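Local coordinates for protein ADP-dependent L-serine kinase SerK (PDB 5X0K) that phosphorylates free L-serine with ADP as the phosphate donor, giving O-phospho-L-serine and AMP in the first step of cysteine biosynthesis from serine, at residues 18-23 / 82-87; 51-56 / 232-237; 100-105 / 222-227. The protein carries 1 engineered substitution. All coordinates share one frame; numbering follows the deposited sequence. Where two conformers were deposited one is given.

Starting from the N terminus, strand 19-22 finds its partner only at 84-89, and contact 1 closes that first long loop. Inside the loop, residues 51-56 reach forward to 232-237, near the C terminus, so contact 2 crosses contact 1. The two touch, because strands 54-58 and 84-89 are neighbours in one mixed sheet, and Ile-234 packs against Pro-86. After contact 1 has closed, the chain moves on to strand 98-107, which meets 222-227 in contact 3, nested within contact 2. Contact 1 puts strand 19-22 on the edge of that sheet, contact 2 lays 232-237 against AMP-binding residues leading into strand 54-58, and contact 3 pairs strands of the other sheet, with O-phospho-L-serine-binding residues on both.

Contact 1. Residues 18-23 / 82-87; sequences YVFIEL and AKRAPS
Ala-85 O is gripped from the two faces of its carbonyl plane: Ile-21 N donates across the strands at 3.2 Å, almost straight at 171°, and Ser-87 OG of the same strand reaches it from the other side. Ala-85 N returns a bond to Ile-21 O, and Val-19 and Ser-87 exchange a second antiparallel pair of bonds. Leu-23 N carries the pairing on to Lys-83 O. Beyond the backbone, Arg-84 bends at chi3 (70°) and lies alongside Glu-22, so that NE meets the syn side of Glu-22 OE2 at 3.0 Å, close to the guanidinium plane. A water bridges Glu-22 OE1 and Arg-84 NH2, while NH1 is taken by the carbonyls of Glu-240 and Phe-242. On the face with Phe-20, Tyr-18 CD1 presses on Pro-86 CB at 3.4 Å. On the other face Leu-23 CD2 rests on Ala-85 CB at 3.8 Å. Strand 19-22 forms one edge of the five-stranded sheet within this chain, with 84-89 between it and 54-58. Helix 71-79 packs on Leu-23 and Ala-85, and Val-236 of the C-terminal tail covers Tyr-18, Phe-20 and Pro-86.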
loop_
_atom_site.group_PDB
_atom_site.type_symbol
_atom_site.label_atom_id
_atom_site.label_comp_id
_atom_site.label_asym_id
_atom_site.label_seq_id
_atom_site.Cartn_x
_atom_site.Cartn_y
_atom_site.Cartn_z
ATOM N N TYR A 18 -21.874 -7.792 -6.458
ATOM C CA TYR A 18 -21.227 -6.563 -6.871
ATOM C C TYR A 18 -22.253 -5.597 -7.433
ATOM O O TYR A 18 -23.376 -5.991 -7.790
ATOM C CB TYR A 18 -20.155 -6.845 -7.952
ATOM C CG TYR A 18 -20.715 -7.364 -9.279
ATOM C CD1 TYR A 18 -21.140 -6.492 -10.283
ATOM C CD2 TYR A 18 -20.840 -8.720 -9.523
ATOM C CE1 TYR A 18 -21.685 -6.971 -11.473
ATOM C CE2 TYR A 18 -21.420 -9.190 -10.697
ATOM C CZ TYR A 18 -21.814 -8.303 -11.668
ATOM O OH TYR A 18 -22.394 -8.765 -12.836
ATOM N N VAL A 19 -21.852 -4.338 -7.500
ATOM C CA VAL A 19 -22.641 -3.324 -8.176
ATOM C C VAL A 19 -21.671 -2.467 -8.989
ATOM O O VAL A 19 -20.567 -2.192 -8.548
ATOM C CB VAL A 19 -23.484 -2.511 -7.162
ATOM C CG1 VAL A 19 -22.616 -1.770 -6.154
ATOM C CG2 VAL A 19 -24.408 -1.563 -7.884
ATOM N N PHE A 20 -22.088 -2.074 -10.191
ATOM C CA PHE A 20 -21.255 -1.243 -11.043
ATOM C C PHE A 20 -21.242 0.159 -10.432
ATOM O O PHE A 20 -22.327 0.742 -10.128
ATOM C CB PHE A 20 -21.759 -1.153 -12.500
ATOM C CG PHE A 20 -21.616 -2.421 -13.291
ATOM C CD1 PHE A 20 -20.383 -2.949 -13.542
ATOM C CD2 PHE A 20 -22.730 -3.068 -13.831
ATOM C CE1 PHE A 20 -20.233 -4.135 -14.253
ATOM C CE2 PHE A 20 -22.591 -4.260 -14.561
ATOM C CZ PHE A 20 -21.337 -4.802 -14.755
ATOM N N ILE A 21 -20.031 0.674 -10.269
ATOM C CA ILE A 21 -19.778 2.026 -9.828
ATOM C C ILE A 21 -18.905 2.698 -10.861
ATOM O O ILE A 21 -17.954 2.065 -11.388
ATOM C CB ILE A 21 -19.088 2.042 -8.452
ATOM C CG1 ILE A 21 -20.001 1.347 -7.416
ATOM C CG2 ILE A 21 -18.755 3.471 -8.002
ATOM C CD1 ILE A 21 -21.268 2.040 -7.131
ATOM N N GLU A 22 -19.199 3.953 -11.147
ATOM C CA GLU A 22 -18.437 4.672 -12.172
ATOM C C GLU A 22 -17.039 4.980 -11.637
ATOM O O GLU A 22 -16.873 5.326 -10.475
ATOM C CB GLU A 22 -19.172 5.933 -12.642
ATOM C CG GLU A 22 -20.521 5.624 -13.277
ATOM C CD GLU A 22 -20.427 5.021 -14.667
ATOM O OE1 GLU A 22 -19.870 5.683 -15.583
ATOM O OE2 GLU A 22 -20.972 3.913 -14.899
ATOM N N LEU A 23 -16.030 4.825 -12.480
ATOM C CA LEU A 23 -14.635 4.956 -12.076
ATOM C C LEU A 23 -14.328 6.371 -11.612
ATOM O O LEU A 23 -13.519 6.594 -10.695
ATOM C CB LEU A 23 -13.704 4.562 -13.239
ATOM C CG LEU A 23 -13.825 3.122 -13.750
ATOM C CD1 LEU A 23 -13.179 2.947 -15.116
ATOM C CD2 LEU A 23 -13.204 2.169 -12.756
ATOM N N ALA A 82 -12.373 2.634 -20.139
ATOM C CA ALA A 82 -13.584 2.099 -19.515
ATOM C C ALA A 82 -14.144 3.152 -18.578
ATOM O O ALA A 82 -13.476 4.150 -18.222
ATOM C CB ALA A 82 -13.298 0.787 -18.794
ATOM N N LYS A 83 -15.399 2.931 -18.197
ATOM C CA LYS A 83 -16.151 3.886 -17.390
ATOM C C LYS A 83 -16.583 3.409 -16.011
ATOM O O LYS A 83 -16.816 4.243 -15.166
ATOM C CB LYS A 83 -17.403 4.310 -18.162
ATOM C CG LYS A 83 -17.129 4.975 -19.510
ATOM C CD LYS A 83 -16.516 6.337 -19.326
ATOM C CE LYS A 83 -15.980 6.929 -20.626
ATOM N NZ LYS A 83 -15.118 8.075 -20.220
ATOM N N ARG A 84 -16.677 2.102 -15.814
ATOM C CA ARG A 84 -17.174 1.554 -14.540
ATOM C C ARG A 84 -16.462 0.278 -14.178
ATOM O O ARG A 84 -15.865 -0.341 -15.008
ATOM C CB ARG A 84 -18.666 1.288 -14.643
ATOM C CG ARG A 84 -19.103 0.181 -15.599
ATOM C CD ARG A 84 -20.588 0.346 -15.907
ATOM N NE ARG A 84 -20.804 1.531 -16.745
ATOM C CZ ARG A 84 -20.701 1.527 -18.080
ATOM N NH1 ARG A 84 -20.451 0.426 -18.741
ATOM N NH2 ARG A 84 -20.873 2.644 -18.744
ATOM N N ALA A 85 -16.600 -0.136 -12.902
ATOM C CA ALA A 85 -16.080 -1.401 -12.470
ATOM C C ALA A 85 -17.031 -2.094 -11.512
ATOM O O ALA A 85 -17.682 -1.430 -10.725
ATOM C CB ALA A 85 -14.712 -1.222 -11.844
ATOM N N PRO A 86 -17.100 -3.437 -11.556
ATOM C CA PRO A 86 -17.912 -4.083 -10.535
ATOM C C PRO A 86 -17.232 -3.953 -9.198
ATOM O O PRO A 86 -16.040 -4.188 -9.081
ATOM C CB PRO A 86 -17.999 -5.519 -10.959
ATOM C CG PRO A 86 -16.919 -5.713 -11.936
ATOM C CD PRO A 86 -16.528 -4.389 -12.516
ATOM N N SER A 87 -18.034 -3.619 -8.205
ATOM C CA SER A 87 -17.538 -3.204 -6.920
ATOM C C SER A 87 -18.361 -3.839 -5.781
ATOM O O SER A 87 -19.573 -4.021 -5.880
ATOM C CB SER A 87 -17.696 -1.690 -6.857
ATOM O OG SER A 87 -16.895 -1.057 -7.853
HETATM O O HOH W 1 -21.298 5.411 -17.988
#

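Contact 2. Residues 51-56 / 232-237; sequences WKPMLL and DKIDVK. With AMP (adenosine monophosphate), chain B.
Trp-51 is held by its backbone to Ile-234, whose N donates to Trp-51 O at 3.0 Å from above the carbonyl plane, while the indole reaches the bound AMP. Starting at the root, Trp-51 CB lies 3.5 Å from Ile-234 O. CG sits between the backbone N and the carbonyl carbon (chi1 49°), a rotation that brings the indole against the adenine. From there the pyrrole side does most of the touching: CD1 and NE1 both approach the exocyclic N6 of AMP, NE1 more closely, and NE1 comes within 3.2 Å of AMP C6, which stands over this face, offset toward the rim. CE2 and CZ2 each lie 3.6 Å from AMP C5, somewhat offset, and CH2, the far end of the ring, approaches the ribose at O2'. CE3 meets Lys-233 CG at 3.9 Å, with that lysine running alongside on the side of the indole plane away from the adenine. Ile-234 CD1 also packs obliquely against Pro-53 CD at 4.1 Å, just before strand 54-58.

Lys-52, extended along its whole length, passes AMP from the base to the sugar: CB lies near N3, and NZ bonds O3' at 2.8 Å and O2' only weakly. Were Trp-51 an alanine, one face of the adenine would probably lose its aromatic cover and Lys-233 CG its neighbour. Chemically, then, the contact supplies two parts of AMP recognition, an indole face for the base and an ammonium group chiefly for O3'; Ser-43, Ile-49, His-72 and Arg-73 bind it as well. Both parts sit on a loop tied to the C-terminal segment by the Ile-234 N to Trp-51 O bond, which probably helps to position it; this fits the experimentally established role of Trp-51 and Lys-52 in binding ADP.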
loop_
_atom_site.group_PDB
_atom_site.type_symbol
_atom_site.label_atom_id
_atom_site.label_comp_id
_atom_site.label_asym_id
_atom_site.label_seq_id
_atom_site.Cartn_x
_atom_site.Cartn_y
_atom_site.Cartn_z
ATOM N N TRP A 51 -12.674 -10.379 -13.136
ATOM C CA TRP A 51 -13.141 -11.385 -12.175
ATOM C C TRP A 51 -13.003 -11.036 -10.698
ATOM O O TRP A 51 -13.398 -11.861 -9.838
ATOM C CB TRP A 51 -12.472 -12.737 -12.476
ATOM C CG TRP A 51 -11.029 -12.656 -12.644
ATOM C CD1 TRP A 51 -10.333 -12.710 -13.816
ATOM C CD2 TRP A 51 -10.056 -12.547 -11.605
ATOM N NE1 TRP A 51 -8.994 -12.600 -13.581
ATOM C CE2 TRP A 51 -8.792 -12.492 -12.228
ATOM C CE3 TRP A 51 -10.130 -12.496 -10.206
ATOM C CZ2 TRP A 51 -7.611 -12.374 -11.518
ATOM C CZ3 TRP A 51 -8.925 -12.403 -9.478
ATOM C CH2 TRP A 51 -7.691 -12.324 -10.145
ATOM N N LYS A 52 -12.439 -9.872 -10.369
ATOM C CA LYS A 52 -12.067 -9.505 -9.001
ATOM C C LYS A 52 -12.659 -8.121 -8.661
ATOM O O LYS A 52 -12.084 -7.107 -9.039
ATOM C CB LYS A 52 -10.534 -9.436 -8.841
ATOM C CG LYS A 52 -10.046 -9.427 -7.394
ATOM C CD LYS A 52 -8.541 -9.254 -7.349
ATOM C CE LYS A 52 -8.028 -9.254 -5.936
ATOM N NZ LYS A 52 -6.561 -9.442 -5.977
ATOM N N PRO A 53 -13.809 -8.045 -7.954
ATOM C CA PRO A 53 -14.427 -6.721 -7.773
ATOM C C PRO A 53 -13.580 -5.775 -6.933
ATOM O O PRO A 53 -12.847 -6.224 -6.043
ATOM C CB PRO A 53 -15.746 -7.028 -7.034
ATOM C CG PRO A 53 -15.487 -8.315 -6.364
ATOM C CD PRO A 53 -14.560 -9.100 -7.261
ATOM N N MET A 54 -13.688 -4.490 -7.235
ATOM C CA MET A 54 -13.170 -3.405 -6.402
ATOM C C MET A 54 -13.777 -3.526 -5.002
ATOM O O MET A 54 -14.900 -4.009 -4.862
ATOM C CB MET A 54 -13.589 -2.033 -6.966
ATOM C CG MET A 54 -13.218 -1.696 -8.398
ATOM S SD MET A 54 -11.454 -1.418 -8.503
ATOM C CE MET A 54 -11.162 0.002 -7.416
ATOM N N LEU A 55 -13.017 -3.141 -3.990
ATOM C CA LEU A 55 -13.553 -3.005 -2.614
ATOM C C LEU A 55 -13.561 -1.519 -2.304
ATOM O O LEU A 55 -12.532 -0.845 -2.320
ATOM C CB LEU A 55 -12.738 -3.768 -1.597
ATOM C CG LEU A 55 -12.654 -5.262 -1.955
ATOM C CD1 LEU A 55 -11.953 -6.008 -0.856
ATOM C CD2 LEU A 55 -13.996 -5.889 -2.261
ATOM N N LEU A 56 -14.760 -1.020 -2.038
ATOM C CA LEU A 56 -14.966 0.410 -1.858
ATOM C C LEU A 56 -15.606 0.743 -0.531
ATOM O O LEU A 56 -16.284 -0.105 0.060
ATOM C CB LEU A 56 -15.859 0.978 -2.992
ATOM C CG LEU A 56 -15.479 0.743 -4.441
ATOM C CD1 LEU A 56 -16.539 1.327 -5.369
ATOM C CD2 LEU A 56 -14.130 1.331 -4.725
ATOM N N ASP A 232 -15.992 -13.603 -3.426
ATOM C CA ASP A 232 -15.857 -14.659 -4.403
ATOM C C ASP A 232 -15.694 -14.044 -5.799
ATOM O O ASP A 232 -16.080 -12.914 -6.045
ATOM C CB ASP A 232 -17.072 -15.565 -4.410
ATOM C CG ASP A 232 -16.759 -16.970 -4.847
ATOM O OD1 ASP A 232 -15.654 -17.249 -5.398
ATOM O OD2 ASP A 232 -17.612 -17.835 -4.565
ATOM N N LYS A 233 -15.114 -14.827 -6.693
ATOM C CA LYS A 233 -14.835 -14.340 -8.040
ATOM C C LYS A 233 -16.120 -14.131 -8.790
ATOM O O LYS A 233 -17.124 -14.772 -8.507
ATOM C CB LYS A 233 -13.911 -15.308 -8.792
ATOM C CG LYS A 233 -12.456 -15.073 -8.453
ATOM C CD LYS A 233 -12.059 -15.260 -6.985
ATOM C CE LYS A 233 -11.991 -16.705 -6.544
ATOM N NZ LYS A 233 -11.232 -17.067 -5.300
ATOM N N ILE A 234 -16.075 -13.224 -9.757
ATOM C CA ILE A 234 -17.249 -12.829 -10.502
ATOM C C ILE A 234 -17.067 -13.025 -11.979
ATOM O O ILE A 234 -15.954 -13.282 -12.413
ATOM C CB ILE A 234 -17.684 -11.392 -10.176
ATOM C CG1 ILE A 234 -16.619 -10.355 -10.611
ATOM C CG2 ILE A 234 -18.010 -11.274 -8.690
ATOM C CD1 ILE A 234 -17.066 -8.908 -10.462
ATOM N N ASP A 235 -18.209 -12.992 -12.684
ATOM C CA ASP A 235 -18.352 -13.303 -14.093
ATOM C C ASP A 235 -18.811 -12.007 -14.774
ATOM O O ASP A 235 -20.026 -11.779 -14.989
ATOM C CB ASP A 235 -19.367 -14.450 -14.297
ATOM C CG ASP A 235 -19.711 -14.702 -15.750
ATOM O OD1 ASP A 235 -18.879 -14.402 -16.651
ATOM O OD2 ASP A 235 -20.844 -15.188 -16.022
ATOM N N VAL A 236 -17.844 -11.141 -15.059
ATOM C CA VAL A 236 -18.138 -9.884 -15.774
ATOM C C VAL A 236 -17.228 -9.758 -16.970
ATOM O O VAL A 236 -16.048 -9.968 -16.873
ATOM C CB VAL A 236 -17.977 -8.656 -14.843
ATOM C CG1 VAL A 236 -18.160 -7.336 -15.581
ATOM C CG2 VAL A 236 -18.959 -8.766 -13.715
ATOM N N LYS A 237 -17.790 -9.402 -18.120
ATOM C CA LYS A 237 -17.013 -9.248 -19.330
ATOM C C LYS A 237 -16.479 -7.824 -19.395
ATOM O O LYS A 237 -17.155 -6.879 -19.065
ATOM C CB LYS A 237 -17.827 -9.588 -20.559
ATOM C CG LYS A 237 -17.935 -11.073 -20.826
ATOM C CD LYS A 237 -18.518 -11.879 -19.690
ATOM C CE LYS A 237 -18.998 -13.230 -20.217
ATOM N NZ LYS A 237 -19.584 -14.033 -19.130
HETATM P P AMP B . -4.917 -3.812 -7.533
HETATM O O1P AMP B . -6.063 -3.416 -8.398
HETATM O O2P AMP B . -4.112 -2.685 -6.978
HETATM O O3P AMP B . -5.307 -4.826 -6.480
HETATM O "O5'" AMP B . -3.854 -4.544 -8.531
HETATM C "C5'" AMP B . -4.295 -5.167 -9.724
HETATM C "C4'" AMP B . -5.167 -6.379 -9.417
HETATM O "O4'" AMP B . -5.735 -6.846 -10.624
HETATM C "C3'" AMP B . -4.423 -7.580 -8.840
HETATM O "O3'" AMP B . -4.883 -7.822 -7.513
HETATM C "C2'" AMP B . -4.765 -8.740 -9.754
HETATM O "O2'" AMP B . -5.075 -9.985 -9.098
HETATM C "C1'" AMP B . -6.006 -8.213 -10.433
HETATM N N9 AMP B . -6.333 -8.781 -11.730
HETATM C C8 AMP B . -5.523 -9.382 -12.644
HETATM N N7 AMP B . -6.235 -9.746 -13.727
HETATM C C5 AMP B . -7.512 -9.342 -13.518
HETATM C C6 AMP B . -8.745 -9.454 -14.287
HETATM N N6 AMP B . -8.750 -10.045 -15.505
HETATM N N1 AMP B . -9.871 -8.933 -13.719
HETATM C C2 AMP B . -9.825 -8.324 -12.502
HETATM N N3 AMP B . -8.729 -8.209 -11.726
HETATM C C4 AMP B . -7.561 -8.714 -12.203
#

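Contact 3. Residues 100-105 / 222-227; sequences YTWYPA and TTRHVL
Arg-224 runs between two aromatic residues of the facing segment and meets each with a different part. Its methylene chain lies over Trp-102, crossing the indole at about a right angle, and CD sits above the six-membered ring, 3.5 Å from the centroid, in a CH-pi contact. With CG anti to the backbone N (chi1 -170°) and a bend at chi3, the guanidinium turns toward Tyr-100. Its plane is only 9° from that of the tyrosine ring, but the pair meet through Tyr-100 CB, which covers one guanidinium face, 3.3 Å from NH2. Two further bonds hold the group: NE donates to Thr-101 O at 3.1 Å, and NH1 to Tyr-9 OH. Val-226 CG2 comes up at the edge of the Tyr-100 ring. In the backbone, Tyr-100 and Arg-224 form a hydrogen-bonded antiparallel pair, and Thr-101 OG1 donates to Thr-222 O at 2.7 Å. Trp-102 NE1 adds a weak bond to Thr-223 O. Trp-102 also makes a cation-pi contact with Lys-221, and OE1 of Gln-30, the probable active-site residue, accepts bonds from Thr-222 N and Thr-223 N. Trp-102, Lys-221, Thr-223 and His-225 all bind O-phospho-L-serine, so this beta pairing builds part of the enzyme's amino-acid pocket.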
loop_
_atom_site.group_PDB
_atom_site.type_symbol
_atom_site.label_atom_id
_atom_site.label_comp_id
_atom_site.label_asym_id
_atom_site.label_seq_id
_atom_site.Cartn_x
_atom_site.Cartn_y
_atom_site.Cartn_z
ATOM N N TYR A 100 -3.568 -1.962 8.806
ATOM C CA TYR A 100 -2.187 -2.066 9.226
ATOM C C TYR A 100 -1.373 -1.353 8.158
ATOM O O TYR A 100 -1.933 -0.676 7.270
ATOM C CB TYR A 100 -1.816 -3.561 9.367
ATOM C CG TYR A 100 -2.636 -4.255 10.431
ATOM C CD1 TYR A 100 -2.335 -4.086 11.782
ATOM C CD2 TYR A 100 -3.691 -5.094 10.086
ATOM C CE1 TYR A 100 -3.087 -4.713 12.770
ATOM C CE2 TYR A 100 -4.441 -5.736 11.052
ATOM C CZ TYR A 100 -4.149 -5.541 12.387
ATOM O OH TYR A 100 -4.898 -6.176 13.351
ATOM N N THR A 101 -0.062 -1.475 8.263
ATOM C CA THR A 101 0.865 -0.978 7.263
ATOM C C THR A 101 1.782 -2.084 6.797
ATOM O O THR A 101 1.617 -3.278 7.174
ATOM C CB THR A 101 1.641 0.285 7.772
ATOM O OG1 THR A 101 2.421 0.860 6.711
ATOM C CG2 THR A 101 2.561 -0.041 8.969
ATOM N N TRP A 102 2.690 -1.728 5.892
ATOM C CA TRP A 102 3.720 -2.646 5.440
ATOM C C TRP A 102 5.011 -2.183 6.027
ATOM O O TRP A 102 5.144 -0.995 6.390
ATOM C CB TRP A 102 3.837 -2.660 3.909
ATOM C CG TRP A 102 2.619 -3.203 3.210
ATOM C CD1 TRP A 102 1.517 -2.516 2.826
ATOM C CD2 TRP A 102 2.408 -4.561 2.790
ATOM N NE1 TRP A 102 0.616 -3.357 2.200
ATOM C CE2 TRP A 102 1.139 -4.622 2.177
ATOM C CE3 TRP A 102 3.168 -5.739 2.898
ATOM C CZ2 TRP A 102 0.615 -5.814 1.657
ATOM C CZ3 TRP A 102 2.655 -6.904 2.396
ATOM C CH2 TRP A 102 1.385 -6.939 1.776
ATOM N N TYR A 103 5.960 -3.107 6.104
ATOM C CA TYR A 103 7.281 -2.836 6.671
ATOM C C TYR A 103 8.286 -3.126 5.585
ATOM O O TYR A 103 8.658 -4.293 5.382
ATOM C CB TYR A 103 7.513 -3.664 7.941
ATOM C CG TYR A 103 6.483 -3.329 8.958
ATOM C CD1 TYR A 103 6.639 -2.216 9.803
ATOM C CD2 TYR A 103 5.310 -4.053 9.036
ATOM C CE1 TYR A 103 5.648 -1.866 10.709
ATOM C CE2 TYR A 103 4.302 -3.689 9.915
ATOM C CZ TYR A 103 4.477 -2.596 10.745
ATOM O OH TYR A 103 3.490 -2.297 11.627
ATOM N N PRO A 104 8.657 -2.083 4.805
ATOM C CA PRO A 104 9.722 -2.289 3.820
ATOM C C PRO A 104 10.997 -2.741 4.517
ATOM O O PRO A 104 11.442 -2.059 5.438
ATOM C CB PRO A 104 9.931 -0.893 3.207
ATOM C CG PRO A 104 8.742 -0.082 3.588
ATOM C CD PRO A 104 8.201 -0.681 4.845
ATOM N N ALA A 105 11.538 -3.897 4.123
ATOM C CA ALA A 105 12.793 -4.417 4.658
ATOM C C ALA A 105 13.777 -4.643 3.520
ATOM O O ALA A 105 13.360 -4.928 2.390
ATOM C CB ALA A 105 12.553 -5.725 5.399
ATOM N N THR A 222 1.513 1.609 1.785
ATOM C CA THR A 222 1.316 2.300 3.028
ATOM C C THR A 222 0.223 1.641 3.832
ATOM O O THR A 222 0.416 1.387 5.014
ATOM C CB THR A 222 1.038 3.784 2.800
ATOM O OG1 THR A 222 2.142 4.339 2.070
ATOM C CG2 THR A 222 0.873 4.502 4.113
ATOM N N THR A 223 -0.911 1.324 3.211
ATOM C CA THR A 223 -1.977 0.629 3.928
ATOM C C THR A 223 -1.944 -0.861 3.683
ATOM O O THR A 223 -1.605 -1.306 2.596
ATOM C CB THR A 223 -3.364 1.125 3.517
ATOM O OG1 THR A 223 -3.491 1.057 2.083
ATOM C CG2 THR A 223 -3.559 2.563 4.017
ATOM N N ARG A 224 -2.387 -1.613 4.681
ATOM C CA ARG A 224 -2.515 -3.061 4.546
ATOM C C ARG A 224 -3.798 -3.418 5.245
ATOM O O ARG A 224 -3.843 -3.568 6.454
ATOM C CB ARG A 224 -1.305 -3.802 5.128
ATOM C CG ARG A 224 -1.295 -5.301 4.792
ATOM C CD ARG A 224 -0.028 -6.008 5.250
ATOM N NE ARG A 224 0.140 -5.940 6.705
ATOM C CZ ARG A 224 -0.525 -6.671 7.600
ATOM N NH1 ARG A 224 -1.387 -7.609 7.227
ATOM N NH2 ARG A 224 -0.294 -6.484 8.897
ATOM N N HIS A 225 -4.879 -3.474 4.475
ATOM C CA HIS A 225 -6.180 -3.689 5.062
ATOM C C HIS A 225 -6.356 -5.161 5.300
ATOM O O HIS A 225 -6.058 -5.986 4.424
ATOM C CB HIS A 225 -7.297 -3.174 4.166
ATOM C CG HIS A 225 -7.397 -1.690 4.123
ATOM N ND1 HIS A 225 -6.696 -0.923 3.221
ATOM C CD2 HIS A 225 -8.183 -0.834 4.813
ATOM C CE1 HIS A 225 -6.996 0.346 3.394
ATOM N NE2 HIS A 225 -7.905 0.426 4.349
ATOM N N VAL A 226 -6.819 -5.504 6.492
ATOM C CA VAL A 226 -7.245 -6.874 6.791
ATOM C C VAL A 226 -8.761 -6.840 6.928
ATOM O O VAL A 226 -9.327 -6.154 7.790
ATOM C CB VAL A 226 -6.548 -7.444 8.029
ATOM C CG1 VAL A 226 -7.158 -8.786 8.405
ATOM C CG2 VAL A 226 -5.065 -7.592 7.743
ATOM N N LEU A 227 -9.406 -7.537 6.007
ATOM C CA LEU A 227 -10.857 -7.455 5.832
ATOM C C LEU A 227 -11.528 -8.705 6.367
ATOM O O LEU A 227 -10.863 -9.735 6.504
ATOM C CB LEU A 227 -11.173 -7.300 4.347
ATOM C CG LEU A 227 -10.698 -6.015 3.635
ATOM C CD1 LEU A 227 -11.257 -6.007 2.244
ATOM C CD2 LEU A 227 -11.147 -4.779 4.372
#